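MlnE (Bacillus amyloliquefaciens subsp. plantarum, PDB 5D2E) is a polyketide synthase subunit whose N-terminal part is a B-type ketoreductase that binds NADP and probably reduces beta-keto intermediates of macrolactin assembly. Local coordinates at residues A[140-143]-A[144-148]; A[244-248]-A[249-253]; A[308-311]-A[312-315]; A[484-487]-A[488-491]. All blocks are in the same frame, centred on the assembly; numbering follows the deposited sequence.

Interaction 1: residues A[140-143]-A[144-148]; sequences TEDA and MRKQL
R145 lies alongside E141 one turn further on in helix 141-164, and both side chains point the same way. R145 can be followed outward. CB and CG pass the carbonyl oxygen of E141. CD then approaches the E141 chain, 4.1 Å from E141 CG. NE meets E141 OE2 at 2.9 Å, and NH2 reaches the same oxygen at 3.0 Å. The grip is side-on, with OE2 near the guanidinium plane. NE uses the anti lone pair of OE2. NH2 comes from the anti side too, but out of the carboxylate plane. The two flat groups are 52° apart. E141 has CG anti to its N (chi1 -176°) and an extended chain, which holds the carboxylate out from the helix, and R145 leans back to it.

D142 and K146 form a second salt bridge of the same spacing. K146 NZ lies 2.9 Å from D142 OD2, on its syn lone pair. T140 caps the helix: its OG1 accepts from A143 N at 3.2 Å. M144 takes the buried side, with CE 3.2 Å from T140 O, and packs on F386, V389 and W390 of helix 386-394.

Two acids in the first turn are each paired with a base one turn later. The acids would probably interact well with the helix dipole, and both ion pairs lie on the solvent side, so water probably weakens them.

Interaction 2: residues A[244-248]-A[249-253]; sequences CYEPR and HYYKR
The beta hairpin of strands 242-245 and 249-257 holds this contact, in which C244 pairs with Y251 and Y245 with Y250. C244 and Y251 are an antiparallel hydrogen-bonded pair. C244 N donates to Y251 O at 2.9 Å, and Y251 N returns a bond to C244 O at 2.8 Å. Y245 and Y250 are the non-hydrogen-bonded pair. Nearer the turn, E246 N donates to H249 O at 2.7 Å.

On the face of C244 and Y251, the cysteine sulfur sits obliquely to the tyrosine ring. C244 SG is 3.5 Å from Y251 CE2. C244 O lies over one face of the same ring. The phenol end is tied to the turn: Y251 OH donates to E246 OE2 at 2.6 Å. The E246 chain is extended beyond CG, which takes its carboxylate to Y251 OH. E246 OE2 is met on its anti side, 27° out of the carboxylate plane. Carboxylate and ring planes are nearly perpendicular, at 85°. The other carboxylate oxygen, E246 OE1, reaches H249 ND1 through a water.

On the face of Y245 and Y250 the two side chains run side by side, with Y245 CD1 3.6 Å from Y250 CB. Their rings meet obliquely, with planes at 38°. Y245 OH bonds to E232, and a water links it to K252 NZ. The Y250 ring stacks on H45.

Strands 205-214 and 35-46 flank the hairpin. This register and the two-residue turn of P247 and R248, closed by the E246 N bond, are typical of an antiparallel hairpin, here carrying the chain from the first Rossmann-like half back along strand 35-46.

Interaction 3: residues A[308-311]-A[312-315]; sequences PASR and ETAQ
Reciprocal capping bonds link S310 and T313. T313 N donates to S310 OG at 3.1 Å, with an N-H...O angle of 170°. S310 N donates to T313 OG1 at 2.9 Å, and this bond is similarly straight. Each hydroxyl oxygen stands between the N and the carbonyl carbon of its own residue (chi1 71° for S310, 66° for T313), which turns it back to the other residue's amide. T313 CG2 also lies 3.6 Å from S310 OG.

This is a capping box at the start of helix 311-321, with S310 as the N-cap. The helix follows strand 300-304 in the KR domain. S307, an NADP(+)-binding residue, lies just before the segment. The T313 side chain is about 8 Å from the bound cofactor, so the box lies near the cofactor without touching it.

Backbone bonds open the helix: A314 N to S310 O and Q315 N to R311 O.

Van der Waals and water-mediated contacts join R311 and Q315, whose side chains run crosswise. Q315 NE2 comes 3.6 Å from R311 CG. The R311 chain bends at chi3, which brings NH1 to a water shared with Q315. That water accepts from both R311 NH1, at 3.1 Å, and Q315 NE2, at 2.7 Å.

Interaction 4: residues A[484-487]-A[488-491]; sequences FQDS and MSRS
Sulfur and ring contacts join M488 to F484, one turn apart near the end of helix 477-488. M488 CG lies over one face of the F484 ring, 3.7 Å from its centroid, as a CH-pi contact. M488 SD is further off, 4.5 Å from the same centroid, and oblique to the ring. The methionine chain is folded, with chi2 (-62°) and chi3 (-72°) both bent, which keeps the sulfur close to the ring. The pair is buried. F484 meets F289 edge-to-face and touches W449 and I447 of strand 443-453, while M488 packs on L445, F402 and V404.

Hydrogen bonds finish the helix. M488 N donates to F484 O at 2.9 Å. D486 O takes two bonds from S489, one from N at 3.0 Å and one from OG at 2.9 Å. The amide comes from above the carbonyl plane, and the hydroxyl lies closer to that plane. R490 N then donates to S487 O at 3.1 Å, again from above the carbonyl plane.

One ion pair is present, and it is long. D486 OD1 lies 3.6 Å from R490 NE, at the edge of the guanidinium. Carboxylate and guanidinium planes are 70° apart. R490 NH2 also bonds to K259 O, so the arginine spans from the helix to another part of the chain.

Bonds from residue i+3 to residue i replace the longer helical spacing here. Such bonds are common where a helix runs out; here the S489 hydroxyl adds a second bond on D486 O. The chain then goes on to strand 494-499, which runs parallel to strand 443-453 of the cofactor-binding half.

All four contacts are local and follow one another along the chain, so none nests in or crosses another. Interaction 1 starts helix 141-164, between parallel strands 127-133 and 171-180 in the first half. Interaction 2 closes the hairpin turn that sends strand 249-257 back along strand 35-46. Interaction 3 starts helix 311-321 in the cofactor-binding KR domain. Interaction 4 ends helix 477-488 and leads to strand 494-499, which also pairs with strand 35-46. That strand therefore links the regions of interactions 2 and 4, whose centres are about 29 Å apart. Interactions 2 and 3 lie on opposite sides of the chain's centre.

Interaction 1: residues A[140-143]-A[144-148]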
loop_
_atom_site.group_PDB
_atom_site.type_symbol
_atom_site.label_atom_id
_atom_site.label_comp_id
_atom_site.label_asym_id
_atom_site.label_seq_id
_atom_site.Cartn_x
_atom_site.Cartn_y
_atom_site.Cartn_z
ATOM N N THR A 140 -2.751 -15.841 6.695
ATOM C CA THR A 140 -4.033 -16.559 6.855
ATOM C C THR A 140 -5.182 -15.545 6.871
ATOM O O THR A 140 -5.013 -14.363 7.297
ATOM C CB THR A 140 -4.128 -17.337 8.168
ATOM O OG1 THR A 140 -4.036 -16.408 9.255
ATOM C CG2 THR A 140 -3.005 -18.316 8.288
ATOM N N GLU A 141 -6.360 -16.009 6.488
ATOM C CA GLU A 141 -7.503 -15.137 6.455
ATOM C C GLU A 141 -7.761 -14.538 7.810
ATOM O O GLU A 141 -8.000 -13.354 7.931
ATOM C CB GLU A 141 -8.729 -15.886 6.004
ATOM C CG GLU A 141 -9.936 -14.963 5.865
ATOM C CD GLU A 141 -11.173 -15.644 5.319
ATOM O OE1 GLU A 141 -11.123 -16.820 4.944
ATOM O OE2 GLU A 141 -12.195 -14.952 5.249
ATOM N N ASP A 142 -7.769 -15.377 8.822
ATOM C CA ASP A 142 -8.112 -14.923 10.158
ATOM C C ASP A 142 -7.128 -13.850 10.662
ATOM O O ASP A 142 -7.524 -12.854 11.233
ATOM C CB ASP A 142 -8.086 -16.114 11.118
ATOM C CG ASP A 142 -8.608 -15.738 12.479
ATOM O OD1 ASP A 142 -9.799 -15.401 12.557
ATOM O OD2 ASP A 142 -7.828 -15.707 13.454
ATOM N N ALA A 143 -5.842 -14.068 10.451
ATOM C CA ALA A 143 -4.842 -13.139 10.930
ATOM C C ALA A 143 -4.995 -11.819 10.183
ATOM O O ALA A 143 -4.912 -10.765 10.796
ATOM C CB ALA A 143 -3.444 -13.664 10.697
ATOM N N MET A 144 -5.150 -11.891 8.867
ATOM C CA MET A 144 -5.255 -10.660 8.084
ATOM C C MET A 144 -6.497 -9.874 8.448
ATOM O O MET A 144 -6.436 -8.650 8.598
ATOM C CB MET A 144 -5.157 -10.951 6.626
ATOM C CG MET A 144 -3.762 -11.394 6.205
ATOM S SD MET A 144 -3.761 -11.632 4.380
ATOM C CE MET A 144 -4.571 -13.189 4.300
ATOM N N ARG A 145 -7.611 -10.567 8.655
ATOM C CA ARG A 145 -8.830 -9.889 9.073
ATOM C C ARG A 145 -8.633 -9.166 10.391
ATOM O O ARG A 145 -9.063 -8.005 10.524
ATOM C CB ARG A 145 -10.010 -10.872 9.179
ATOM C CG ARG A 145 -10.606 -11.246 7.845
ATOM C CD ARG A 145 -11.928 -12.027 7.997
ATOM N NE ARG A 145 -12.400 -12.499 6.705
ATOM C CZ ARG A 145 -12.894 -11.713 5.734
ATOM N NH1 ARG A 145 -12.979 -10.386 5.856
ATOM N NH2 ARG A 145 -13.297 -12.275 4.603
ATOM N N LYS A 146 -7.991 -9.810 11.361
ATOM C CA LYS A 146 -7.757 -9.159 12.672
ATOM C C LYS A 146 -6.864 -7.958 12.539
ATOM O O LYS A 146 -7.156 -6.911 13.168
ATOM C CB LYS A 146 -7.171 -10.115 13.689
ATOM C CG LYS A 146 -8.154 -11.228 13.971
ATOM C CD LYS A 146 -7.772 -12.144 15.133
ATOM C CE LYS A 146 -8.987 -13.060 15.410
ATOM N NZ LYS A 146 -8.639 -14.431 15.878
ATOM N N GLN A 147 -5.802 -8.075 11.713
ATOM C CA GLN A 147 -4.890 -6.928 11.548
ATOM C C GLN A 147 -5.634 -5.732 10.896
ATOM O O GLN A 147 -5.496 -4.595 11.320
ATOM C CB GLN A 147 -3.651 -7.277 10.777
ATOM C CG GLN A 147 -2.687 -8.255 11.515
ATOM C CD GLN A 147 -1.298 -8.154 10.960
ATOM O OE1 GLN A 147 -1.121 -7.972 9.733
ATOM N NE2 GLN A 147 -0.325 -8.141 11.830
ATOM N N LEU A 148 -6.473 -6.027 9.906
ATOM C CA LEU A 148 -7.222 -4.958 9.222
ATOM C C LEU A 148 -8.199 -4.318 10.195
ATOM O O LEU A 148 -8.333 -3.066 10.245
ATOM C CB LEU A 148 -7.926 -5.512 8.008
ATOM C CG LEU A 148 -7.009 -5.901 6.837
ATOM C CD1 LEU A 148 -7.756 -6.860 5.910
ATOM C CD2 LEU A 148 -6.593 -4.641 6.092
#

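Interaction 2: residues A[244-248]-A[249-253]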
loop_
_atom_site.group_PDB
_atom_site.type_symbol
_atom_site.label_atom_id
_atom_site.label_comp_id
_atom_site.label_asym_id
_atom_site.label_seq_id
_atom_site.Cartn_x
_atom_site.Cartn_y
_atom_site.Cartn_z
ATOM N N CYS A 244 10.197 5.116 11.172
ATOM C CA CYS A 244 10.407 3.827 11.802
ATOM C C CYS A 244 11.387 4.031 12.947
ATOM O O CYS A 244 12.513 4.537 12.728
ATOM C CB CYS A 244 10.946 2.832 10.816
ATOM S SG CYS A 244 11.340 1.222 11.595
ATOM N N TYR A 245 10.940 3.683 14.156
ATOM C CA TYR A 245 11.718 3.829 15.374
ATOM C C TYR A 245 12.249 2.520 15.848
ATOM O O TYR A 245 11.532 1.527 15.905
ATOM C CB TYR A 245 10.835 4.399 16.492
ATOM C CG TYR A 245 10.442 5.834 16.283
ATOM C CD1 TYR A 245 11.256 6.884 16.684
ATOM C CD2 TYR A 245 9.239 6.146 15.659
ATOM C CE1 TYR A 245 10.894 8.211 16.441
ATOM C CE2 TYR A 245 8.863 7.472 15.427
ATOM C CZ TYR A 245 9.692 8.478 15.823
ATOM O OH TYR A 245 9.276 9.730 15.604
ATOM N N GLU A 246 13.550 2.487 16.108
ATOM C CA GLU A 246 14.117 1.433 16.944
ATOM C C GLU A 246 14.336 2.117 18.278
ATOM O O GLU A 246 14.295 3.341 18.354
ATOM C CB GLU A 246 15.452 0.949 16.346
ATOM C CG GLU A 246 15.276 0.190 15.047
ATOM C CD GLU A 246 16.553 -0.125 14.308
ATOM O OE1 GLU A 246 17.611 0.059 14.901
ATOM O OE2 GLU A 246 16.447 -0.593 13.167
ATOM N N PRO A 247 14.699 1.357 19.315
ATOM C CA PRO A 247 14.922 2.039 20.595
ATOM C C PRO A 247 16.034 3.081 20.624
ATOM O O PRO A 247 15.868 4.116 21.260
ATOM C CB PRO A 247 15.188 0.881 21.538
ATOM C CG PRO A 247 14.428 -0.264 20.905
ATOM C CD PRO A 247 14.741 -0.107 19.452
ATOM N N ARG A 248 17.086 2.911 19.828
ATOM C CA ARG A 248 18.215 3.897 19.817
ATOM C C ARG A 248 18.408 4.761 18.541
ATOM O O ARG A 248 19.209 5.668 18.502
ATOM C CB ARG A 248 19.509 3.133 20.135
ATOM C CG ARG A 248 19.508 2.578 21.552
ATOM C CD ARG A 248 20.900 2.117 21.984
ATOM N NE ARG A 248 20.820 2.043 23.434
ATOM C CZ ARG A 248 21.322 2.928 24.308
ATOM N NH1 ARG A 248 22.070 3.964 23.940
ATOM N NH2 ARG A 248 21.107 2.719 25.591
ATOM N N HIS A 249 17.656 4.446 17.504
ATOM C CA HIS A 249 17.796 5.049 16.175
ATOM C C HIS A 249 16.418 5.125 15.516
ATOM O O HIS A 249 15.555 4.340 15.820
ATOM C CB HIS A 249 18.674 4.200 15.291
ATOM C CG HIS A 249 20.088 4.083 15.767
ATOM N ND1 HIS A 249 20.517 3.055 16.585
ATOM C CD2 HIS A 249 21.151 4.905 15.593
ATOM C CE1 HIS A 249 21.805 3.236 16.852
ATOM N NE2 HIS A 249 22.206 4.344 16.253
ATOM N N TYR A 250 16.239 6.078 14.609
ATOM C CA TYR A 250 15.055 6.124 13.819
ATOM C C TYR A 250 15.395 6.484 12.382
ATOM O O TYR A 250 16.465 7.051 12.081
ATOM C CB TYR A 250 14.008 7.056 14.414
ATOM C CG TYR A 250 14.351 8.544 14.430
ATOM C CD1 TYR A 250 15.036 9.100 15.500
ATOM C CD2 TYR A 250 14.024 9.356 13.354
ATOM C CE1 TYR A 250 15.349 10.448 15.509
ATOM C CE2 TYR A 250 14.349 10.701 13.338
ATOM C CZ TYR A 250 15.006 11.232 14.440
ATOM O OH TYR A 250 15.317 12.556 14.449
ATOM N N TYR A 251 14.481 6.154 11.491
ATOM C CA TYR A 251 14.702 6.455 10.091
ATOM C C TYR A 251 13.427 6.847 9.343
ATOM O O TYR A 251 12.296 6.401 9.670
ATOM C CB TYR A 251 15.536 5.357 9.397
ATOM C CG TYR A 251 15.381 3.980 9.927
ATOM C CD1 TYR A 251 16.072 3.529 11.045
ATOM C CD2 TYR A 251 14.516 3.079 9.289
ATOM C CE1 TYR A 251 15.867 2.240 11.570
ATOM C CE2 TYR A 251 14.293 1.749 9.787
ATOM C CZ TYR A 251 14.964 1.329 10.935
ATOM O OH TYR A 251 14.686 0.020 11.357
ATOM N N LYS A 252 13.636 7.744 8.385
ATOM C CA LYS A 252 12.617 8.250 7.543
ATOM C C LYS A 252 12.993 8.016 6.081
ATOM O O LYS A 252 14.160 7.851 5.755
ATOM C CB LYS A 252 12.537 9.751 7.759
ATOM C CG LYS A 252 11.912 10.180 9.067
ATOM C CD LYS A 252 11.478 11.630 8.919
ATOM C CE LYS A 252 10.478 12.029 9.968
ATOM N NZ LYS A 252 11.140 11.867 11.289
ATOM N N ARG A 253 11.991 8.052 5.222
ATOM C CA ARG A 253 12.192 7.692 3.843
ATOM C C ARG A 253 11.528 8.684 2.888
ATOM O O ARG A 253 10.479 9.250 3.208
ATOM C CB ARG A 253 11.701 6.297 3.526
ATOM C CG ARG A 253 10.200 6.189 3.519
ATOM C CD ARG A 253 9.695 4.836 3.103
ATOM N NE ARG A 253 8.376 4.578 3.666
ATOM C CZ ARG A 253 7.863 3.365 3.845
ATOM N NH1 ARG A 253 8.528 2.268 3.466
ATOM N NH2 ARG A 253 6.686 3.242 4.429
HETATM O O HOH W 1 9.859 11.783 13.788
HETATM O O HOH W 2 18.684 1.054 17.299
#

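Interaction 3: residues A[308-311]-A[312-315]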
loop_
_atom_site.group_PDB
_atom_site.type_symbol
_atom_site.label_atom_id
_atom_site.label_comp_id
_atom_site.label_asym_id
_atom_site.label_seq_id
_atom_site.Cartn_x
_atom_site.Cartn_y
_atom_site.Cartn_z
ATOM N N PRO A 308 -17.311 -13.753 -16.495
ATOM C CA PRO A 308 -17.346 -14.876 -17.479
ATOM C C PRO A 308 -16.755 -14.529 -18.809
ATOM O O PRO A 308 -16.616 -13.321 -19.220
ATOM C CB PRO A 308 -18.855 -15.162 -17.655
ATOM C CG PRO A 308 -19.507 -14.515 -16.504
ATOM C CD PRO A 308 -18.660 -13.307 -16.121
ATOM N N ALA A 309 -16.427 -15.565 -19.572
ATOM C CA ALA A 309 -15.945 -15.337 -20.935
ATOM C C ALA A 309 -16.978 -14.607 -21.793
ATOM O O ALA A 309 -18.175 -14.696 -21.565
ATOM C CB ALA A 309 -15.544 -16.652 -21.570
ATOM N N SER A 310 -16.509 -13.779 -22.694
ATOM C CA SER A 310 -17.398 -13.011 -23.509
ATOM C C SER A 310 -16.812 -13.000 -24.933
ATOM O O SER A 310 -15.752 -13.551 -25.204
ATOM C CB SER A 310 -17.411 -11.598 -23.005
ATOM O OG SER A 310 -16.189 -10.945 -23.288
ATOM N N ARG A 311 -17.455 -12.313 -25.829
ATOM C CA ARG A 311 -16.906 -12.186 -27.159
ATOM C C ARG A 311 -15.598 -11.394 -27.149
ATOM O O ARG A 311 -14.664 -11.712 -27.859
ATOM C CB ARG A 311 -17.941 -11.544 -28.079
ATOM C CG ARG A 311 -17.376 -11.217 -29.424
ATOM C CD ARG A 311 -18.468 -10.634 -30.315
ATOM N NE ARG A 311 -19.619 -11.507 -30.409
ATOM C CZ ARG A 311 -19.772 -12.417 -31.352
ATOM N NH1 ARG A 311 -18.800 -12.635 -32.287
ATOM N NH2 ARG A 311 -20.843 -13.153 -31.349
ATOM N N GLU A 312 -15.525 -10.357 -26.330
ATOM C CA GLU A 312 -14.310 -9.605 -26.225
ATOM C C GLU A 312 -13.150 -10.415 -25.605
ATOM O O GLU A 312 -12.010 -10.324 -26.057
ATOM C CB GLU A 312 -14.532 -8.368 -25.400
ATOM C CG GLU A 312 -13.476 -7.327 -25.726
ATOM C CD GLU A 312 -13.747 -5.987 -25.079
ATOM O OE1 GLU A 312 -14.932 -5.623 -25.002
ATOM O OE2 GLU A 312 -12.783 -5.308 -24.631
ATOM N N THR A 313 -13.408 -11.210 -24.587
ATOM C CA THR A 313 -12.320 -12.050 -24.100
ATOM C C THR A 313 -11.837 -13.002 -25.199
ATOM O O THR A 313 -10.648 -13.218 -25.322
ATOM C CB THR A 313 -12.627 -12.829 -22.828
ATOM O OG1 THR A 313 -13.637 -13.783 -23.056
ATOM C CG2 THR A 313 -13.062 -11.898 -21.702
ATOM N N ALA A 314 -12.744 -13.514 -26.024
ATOM C CA ALA A 314 -12.344 -14.423 -27.133
ATOM C C ALA A 314 -11.480 -13.728 -28.162
ATOM O O ALA A 314 -10.501 -14.305 -28.674
ATOM C CB ALA A 314 -13.597 -15.052 -27.790
ATOM N N GLN A 315 -11.854 -12.513 -28.505
ATOM C CA GLN A 315 -11.109 -11.708 -29.405
ATOM C C GLN A 315 -9.678 -11.480 -28.877
ATOM O O GLN A 315 -8.710 -11.516 -29.637
ATOM C CB GLN A 315 -11.784 -10.363 -29.582
ATOM C CG GLN A 315 -13.039 -10.478 -30.444
ATOM C CD GLN A 315 -13.914 -9.216 -30.499
ATOM O OE1 GLN A 315 -13.627 -8.210 -29.842
ATOM N NE2 GLN A 315 -15.029 -9.287 -31.280
HETATM O O HOH W 3 -15.808 -11.708 -32.113
#

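Interaction 4: residues A[484-487]-A[488-491]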
loop_
_atom_site.group_PDB
_atom_site.type_symbol
_atom_site.label_atom_id
_atom_site.label_comp_id
_atom_site.label_asym_id
_atom_site.label_seq_id
_atom_site.Cartn_x
_atom_site.Cartn_y
_atom_site.Cartn_z
ATOM N N PHE A 484 8.707 -0.577 -17.263
ATOM C CA PHE A 484 8.621 -1.923 -16.760
ATOM C C PHE A 484 9.866 -2.688 -17.106
ATOM O O PHE A 484 10.500 -3.299 -16.247
ATOM C CB PHE A 484 7.446 -2.613 -17.370
ATOM C CG PHE A 484 7.432 -4.090 -17.148
ATOM C CD1 PHE A 484 6.990 -4.608 -15.959
ATOM C CD2 PHE A 484 7.888 -4.972 -18.142
ATOM C CE1 PHE A 484 6.976 -5.935 -15.742
ATOM C CE2 PHE A 484 7.870 -6.321 -17.912
ATOM C CZ PHE A 484 7.429 -6.799 -16.694
ATOM N N GLN A 485 10.230 -2.631 -18.383
ATOM C CA GLN A 485 11.472 -3.239 -18.860
ATOM C C GLN A 485 12.676 -2.773 -18.072
ATOM O O GLN A 485 13.480 -3.598 -17.617
ATOM C CB GLN A 485 11.616 -2.922 -20.382
ATOM C CG GLN A 485 12.573 -3.764 -21.157
ATOM C CD GLN A 485 12.267 -5.254 -21.116
ATOM O OE1 GLN A 485 11.135 -5.723 -21.343
ATOM N NE2 GLN A 485 13.311 -6.022 -20.868
ATOM N N ASP A 486 12.811 -1.475 -17.837
ATOM C CA ASP A 486 13.929 -0.982 -17.062
ATOM C C ASP A 486 13.867 -1.480 -15.586
ATOM O O ASP A 486 14.858 -1.908 -15.003
ATOM C CB ASP A 486 13.900 0.525 -16.991
ATOM C CG ASP A 486 15.193 1.127 -16.438
ATOM O OD1 ASP A 486 16.150 0.384 -16.080
ATOM O OD2 ASP A 486 15.251 2.380 -16.357
ATOM N N SER A 487 12.677 -1.367 -15.014
ATOM C CA SER A 487 12.429 -1.744 -13.606
ATOM C C SER A 487 12.846 -3.171 -13.361
ATOM O O SER A 487 13.480 -3.466 -12.375
ATOM C CB SER A 487 10.967 -1.578 -13.293
ATOM O OG SER A 487 10.688 -0.202 -13.268
ATOM N N MET A 488 12.539 -4.050 -14.300
ATOM C CA MET A 488 12.810 -5.458 -14.140
ATOM C C MET A 488 14.312 -5.809 -14.135
ATOM O O MET A 488 14.667 -6.868 -13.670
ATOM C CB MET A 488 12.086 -6.258 -15.219
ATOM C CG MET A 488 10.581 -6.294 -15.103
ATOM S SD MET A 488 9.981 -7.083 -13.560
ATOM C CE MET A 488 10.366 -8.790 -13.895
ATOM N N SER A 489 15.160 -4.908 -14.624
ATOM C CA SER A 489 16.588 -5.162 -14.742
ATOM C C SER A 489 17.306 -4.529 -13.539
ATOM O O SER A 489 18.519 -4.644 -13.391
ATOM C CB SER A 489 17.107 -4.561 -16.074
ATOM O OG SER A 489 17.312 -3.140 -15.907
ATOM N N ARG A 490 16.571 -3.884 -12.649
ATOM C CA ARG A 490 17.207 -3.245 -11.516
ATOM C C ARG A 490 17.106 -4.133 -10.303
ATOM O O ARG A 490 16.587 -5.245 -10.406
ATOM C CB ARG A 490 16.597 -1.906 -11.277
ATOM C CG ARG A 490 16.990 -0.939 -12.374
ATOM C CD ARG A 490 16.366 0.410 -12.166
ATOM N NE ARG A 490 17.254 1.351 -12.841
ATOM C CZ ARG A 490 18.263 1.997 -12.259
ATOM N NH1 ARG A 490 18.484 1.933 -10.929
ATOM N NH2 ARG A 490 18.996 2.776 -13.011
ATOM N N SER A 491 17.665 -3.701 -9.185
ATOM C CA SER A 491 17.641 -4.530 -7.972
ATOM C C SER A 491 16.602 -4.074 -6.932
ATOM O O SER A 491 16.339 -4.814 -6.019
ATOM C CB SER A 491 19.028 -4.607 -7.312
ATOM O OG SER A 491 19.380 -3.325 -6.878
#